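Local coordinates for ferripyochelin binding protein (Pyrococcus horikoshii, PDB 1V3W) that is a trimeric, zinc- and calcium-binding left-handed beta-helix protein of the gamma-class carbonic anhydrase family that probably interconverts carbon dioxide and bicarbonate, at residues S36-A41 against V160-K165; V140-Q143 against E147-E150. All coordinates share one frame; numbering follows the deposited sequence. Where two conformers were deposited one is given.

Interaction 1: S36-A41 against V160-K165; sequences SVWPSA and VELAEK. With CA (calcium ion), chain C; CA (calcium ion), chain E; EDO (1,2-ethanediol), chain H.
Ser-36 meets Ala-163 where a coil of the left-handed beta-helix rests against the long C-terminal helix 146-169 that runs along its outside. Ser-36 CB and Ala-163 CB stand 3.7 Å apart. The small size of both residues lets strand 36-37 and the helix come close, with Ser-36 CA 6.1 Å from Ala-163 CA. The hydroxyl of Ser-36 accepts a weak, bent hydrogen bond from the indole of Trp-38, NE1 to OG 2.9 Å, which gives the buried N-H a partner two residues away. Trp-38 then reaches the helix with the far end of its six-membered ring: CG is anti to the carbonyl carbon (chi1 -58°), and CH2 comes within 3.9 Å of Ala-163 CA. The backbone carbon of Leu-162 lies at the ring edge, near its plane, while Leu-162 CG approaches Trp-38 CH2 at 4.2 Å. A broad, flat indole suits this buried seam, where it also meets Phe-18, His-166 edge-to-face, Tyr-159, a residue seen to bind zinc in this protein, and Arg-44 of a second subunit in a cation-pi contact. Next along the helix, Glu-164 leaves its backbone away from the seam and holds a calcium ion with both carboxylate oxygens, alongside two waters. From Trp-38 to Ala-41 the chain makes a type II turn, closed by Ala-41 N to Trp-38 O at 3.1 Å. The turn carries Ser-40 to another calcium ion, shared with Asn-61 and with Ser-40 and Asn-61 of the other two subunits. Ser-40 OG of this chain lies 2.4 Å from that calcium ion and hydrogen-bonds O1 of a 1,2-ethanediol.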
# COMPACT_ATOMS: atom_id res chain seq x y z
N SER A 36 4.90 15.40 9.24
CA SER A 36 5.36 14.09 9.66
C SER A 36 5.19 13.09 8.53
O SER A 36 4.19 13.11 7.81
CB SER A 36 4.61 13.63 10.92
OG SER A 36 3.21 13.68 10.77
N VAL A 37 6.20 12.24 8.37
CA VAL A 37 6.20 11.21 7.34
C VAL A 37 6.42 9.91 8.11
O VAL A 37 7.43 9.73 8.79
CB VAL A 37 7.33 11.45 6.32
CG1 VAL A 37 7.33 10.34 5.28
CG2 VAL A 37 7.12 12.79 5.63
N TRP A 38 5.46 9.00 7.98
CA TRP A 38 5.47 7.76 8.73
C TRP A 38 6.10 6.54 8.07
O TRP A 38 6.42 6.57 6.89
CB TRP A 38 4.03 7.52 9.21
CG TRP A 38 3.58 8.69 10.04
CD1 TRP A 38 3.01 9.86 9.60
CD2 TRP A 38 3.84 8.88 11.44
NE1 TRP A 38 2.91 10.76 10.63
CE2 TRP A 38 3.39 10.18 11.77
CE3 TRP A 38 4.38 8.07 12.44
CZ2 TRP A 38 3.51 10.70 13.07
CZ3 TRP A 38 4.49 8.59 13.73
CH2 TRP A 38 4.05 9.89 14.03
N PRO A 39 6.30 5.46 8.84
CA PRO A 39 6.91 4.24 8.31
C PRO A 39 6.42 3.75 6.95
O PRO A 39 5.22 3.67 6.71
CB PRO A 39 6.64 3.21 9.40
CG PRO A 39 6.68 4.03 10.64
CD PRO A 39 5.90 5.26 10.25
N SER A 40 7.38 3.44 6.08
CA SER A 40 7.09 2.89 4.76
C SER A 40 6.44 3.86 3.77
O SER A 40 6.04 3.45 2.68
CB SER A 40 6.22 1.64 4.91
OG SER A 40 6.79 0.53 4.22
N ALA A 41 6.33 5.13 4.14
CA ALA A 41 5.78 6.12 3.24
C ALA A 41 6.89 6.47 2.26
O ALA A 41 8.07 6.45 2.62
CB ALA A 41 5.35 7.36 4.01
N VAL A 160 0.38 16.10 14.79
CA VAL A 160 1.48 16.98 15.13
C VAL A 160 2.02 16.55 16.50
O VAL A 160 3.23 16.48 16.71
CB VAL A 160 1.02 18.45 15.19
CG1 VAL A 160 2.11 19.32 15.80
CG2 VAL A 160 0.68 18.94 13.79
N GLU A 161 1.11 16.23 17.41
CA GLU A 161 1.50 15.79 18.75
C GLU A 161 2.15 14.41 18.70
O GLU A 161 3.15 14.16 19.37
CB GLU A 161 0.28 15.76 19.67
CG GLU A 161 -0.42 17.10 19.82
CD GLU A 161 0.50 18.20 20.34
OE1 GLU A 161 1.06 18.04 21.44
OE2 GLU A 161 0.65 19.23 19.64
N LEU A 162 1.58 13.52 17.89
CA LEU A 162 2.10 12.17 17.74
C LEU A 162 3.53 12.22 17.22
O LEU A 162 4.41 11.51 17.70
CB LEU A 162 1.21 11.38 16.78
CG LEU A 162 1.09 9.87 16.95
CD1 LEU A 162 0.77 9.52 18.40
CD2 LEU A 162 -0.00 9.35 16.02
N ALA A 163 3.76 13.09 16.24
CA ALA A 163 5.08 13.25 15.65
C ALA A 163 6.10 13.62 16.72
O ALA A 163 7.19 13.07 16.77
CB ALA A 163 5.04 14.31 14.56
N GLU A 164 5.74 14.57 17.58
CA GLU A 164 6.66 14.98 18.62
C GLU A 164 6.94 13.83 19.58
O GLU A 164 8.06 13.67 20.06
CB GLU A 164 6.11 16.18 19.39
CG GLU A 164 7.11 16.80 20.35
CD GLU A 164 6.68 18.17 20.86
OE1 GLU A 164 6.59 19.10 20.03
OE2 GLU A 164 6.44 18.30 22.07
N LYS A 165 5.92 13.02 19.87
CA LYS A 165 6.10 11.88 20.76
C LYS A 165 7.12 10.90 20.19
O LYS A 165 7.92 10.34 20.93
CB LYS A 165 4.78 11.14 20.98
CG LYS A 165 3.79 11.82 21.93
CD LYS A 165 3.07 10.77 22.78
CE LYS A 165 2.99 9.42 22.08
NZ LYS A 165 3.28 8.30 23.02
CA CA C . 5.79 -0.20 2.19
CA CA E . 6.92 20.80 21.88
C1 EDO H . 9.63 -0.73 6.31
O1 EDO H . 9.64 0.46 5.53
C2 EDO H . 11.06 -1.04 6.83
O2 EDO H . 11.99 -0.04 6.40
O HOH W 1 4.41 20.88 21.62
O HOH W 2 6.31 20.06 24.18

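Interaction 2: V140-Q143 against E147-E150; sequences VVRQ and EEIE
Arg-142 reaches across to Glu-148 with a side chain that leaves the backbone at a corner of the chain. At CB its first torsion (chi1 66°) sets CG between the backbone N and the carbonyl carbon; from CG to NE the chain runs extended, and this aliphatic part, in a side chain that packs on Leu-132, carries the guanidinium across. At CZ the group offers its end to the carboxylate. NH1 has two acceptors: Glu-148 OE1 at 2.9 Å, along a nearly straight bond to the syn lone pair, and the backbone O of the next residue, Gln-143, also 2.9 Å from NH1 but at a more bent angle and from above the carbonyl plane. NH2 gives a hydrogen to Glu-148 OE2 at 2.9 Å with an N-H...O angle of 174°.

This end-on, two-pronged salt bridge joins the end of the antiparallel segment 138-143, which follows the parallel coils of the beta-helix, to the first turn of helix 146-169, just where the chain leaves the coils and doubles back along them. Guanidinium and carboxylate are nearly coplanar, their planes 21° apart, as a pair of parallel N-H...O bonds favours. Arginine suits this side because it can span the gap and still offer two parallel N-H groups; glutamate suits the helix side because its chain, extended beyond CG, presents both oxygens to the guanidinium. Glu-148 OE1 has a further partner, the backbone N of Thr-145, three residues earlier and directly before the helix. One carboxylate oxygen thus ties the start of the helix to Arg-142, while the bond from Arg-142 NH1 to Gln-143 O helps fix the rotation of the guanidinium.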
# COMPACT_ATOMS: atom_id res chain seq x y z
N VAL A 140 -18.69 14.15 -5.56
CA VAL A 140 -18.96 14.95 -4.37
C VAL A 140 -20.38 14.49 -4.07
O VAL A 140 -21.28 14.70 -4.88
CB VAL A 140 -19.00 16.47 -4.65
CG1 VAL A 140 -19.62 17.19 -3.46
CG2 VAL A 140 -17.60 17.00 -4.91
N VAL A 141 -20.59 13.85 -2.93
CA VAL A 141 -21.91 13.35 -2.57
C VAL A 141 -22.71 14.31 -1.70
O VAL A 141 -23.94 14.24 -1.66
CB VAL A 141 -21.80 11.99 -1.87
CG1 VAL A 141 -21.23 10.95 -2.83
CG2 VAL A 141 -20.91 12.11 -0.64
N ARG A 142 -22.02 15.21 -1.02
CA ARG A 142 -22.66 16.19 -0.15
C ARG A 142 -21.60 17.09 0.48
O ARG A 142 -20.41 16.86 0.31
CB ARG A 142 -23.45 15.50 0.97
CG ARG A 142 -22.60 14.73 1.98
CD ARG A 142 -23.46 14.26 3.15
NE ARG A 142 -22.74 13.38 4.08
CZ ARG A 142 -21.76 13.77 4.89
NH1 ARG A 142 -21.37 15.04 4.90
NH2 ARG A 142 -21.18 12.89 5.69
N GLN A 143 -22.05 18.11 1.19
CA GLN A 143 -21.12 19.02 1.86
C GLN A 143 -20.84 18.46 3.25
O GLN A 143 -21.62 17.68 3.79
CB GLN A 143 -21.72 20.42 1.97
CG GLN A 143 -21.99 21.12 0.64
CD GLN A 143 -20.76 21.21 -0.24
OE1 GLN A 143 -20.45 20.28 -0.99
NE2 GLN A 143 -20.04 22.33 -0.15
N GLU A 147 -19.19 19.04 12.37
CA GLU A 147 -18.34 18.10 13.09
C GLU A 147 -17.20 17.61 12.20
O GLU A 147 -16.05 17.51 12.64
CB GLU A 147 -19.16 16.89 13.57
CG GLU A 147 -20.39 17.27 14.38
CD GLU A 147 -21.67 17.25 13.56
OE1 GLU A 147 -22.35 16.20 13.54
OE2 GLU A 147 -21.99 18.28 12.92
N GLU A 148 -17.51 17.31 10.95
CA GLU A 148 -16.50 16.84 10.01
C GLU A 148 -15.52 17.96 9.69
O GLU A 148 -14.33 17.71 9.50
CB GLU A 148 -17.17 16.34 8.73
CG GLU A 148 -18.18 15.24 8.98
CD GLU A 148 -18.90 14.79 7.72
OE1 GLU A 148 -19.36 15.66 6.95
OE2 GLU A 148 -19.01 13.57 7.50
N ILE A 149 -16.01 19.19 9.63
CA ILE A 149 -15.16 20.33 9.34
C ILE A 149 -14.15 20.53 10.46
O ILE A 149 -12.97 20.79 10.21
CB ILE A 149 -16.00 21.62 9.15
CG1 ILE A 149 -16.83 21.51 7.87
CG2 ILE A 149 -15.09 22.84 9.09
CD1 ILE A 149 -17.81 22.64 7.65
N GLU A 150 -14.60 20.40 11.71
CA GLU A 150 -13.70 20.56 12.84
C GLU A 150 -12.69 19.41 12.82
O GLU A 150 -11.54 19.57 13.22
CB GLU A 150 -14.49 20.57 14.15
CG GLU A 150 -15.56 21.67 14.21
CD GLU A 150 -15.06 22.99 14.79
OE1 GLU A 150 -15.52 24.05 14.33
OE2 GLU A 150 -14.23 22.96 15.72

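Overall arrangement
Both contacts fasten helix 146-169 to the beta-helix, and both reach the same sheet, interaction 1 through strand 36-37 and interaction 2 through strand 138-143, an outermost strand of that sheet within this chain. Their centres lie 25 Å apart and their nearest atoms about 12 Å apart; interaction 2 lies in the first turn of the helix and interaction 1 in its C-terminal half. Along the chain, 36-41 comes first, then both segments of interaction 2, and finally 160-165. The short-range salt bridge lies at the surface where the helix starts; the buried apolar packing joins residues more than a hundred positions apart, near an early coil. Between them the helix is laid back along the coils, and interaction 1 brings it beside the subunit interface.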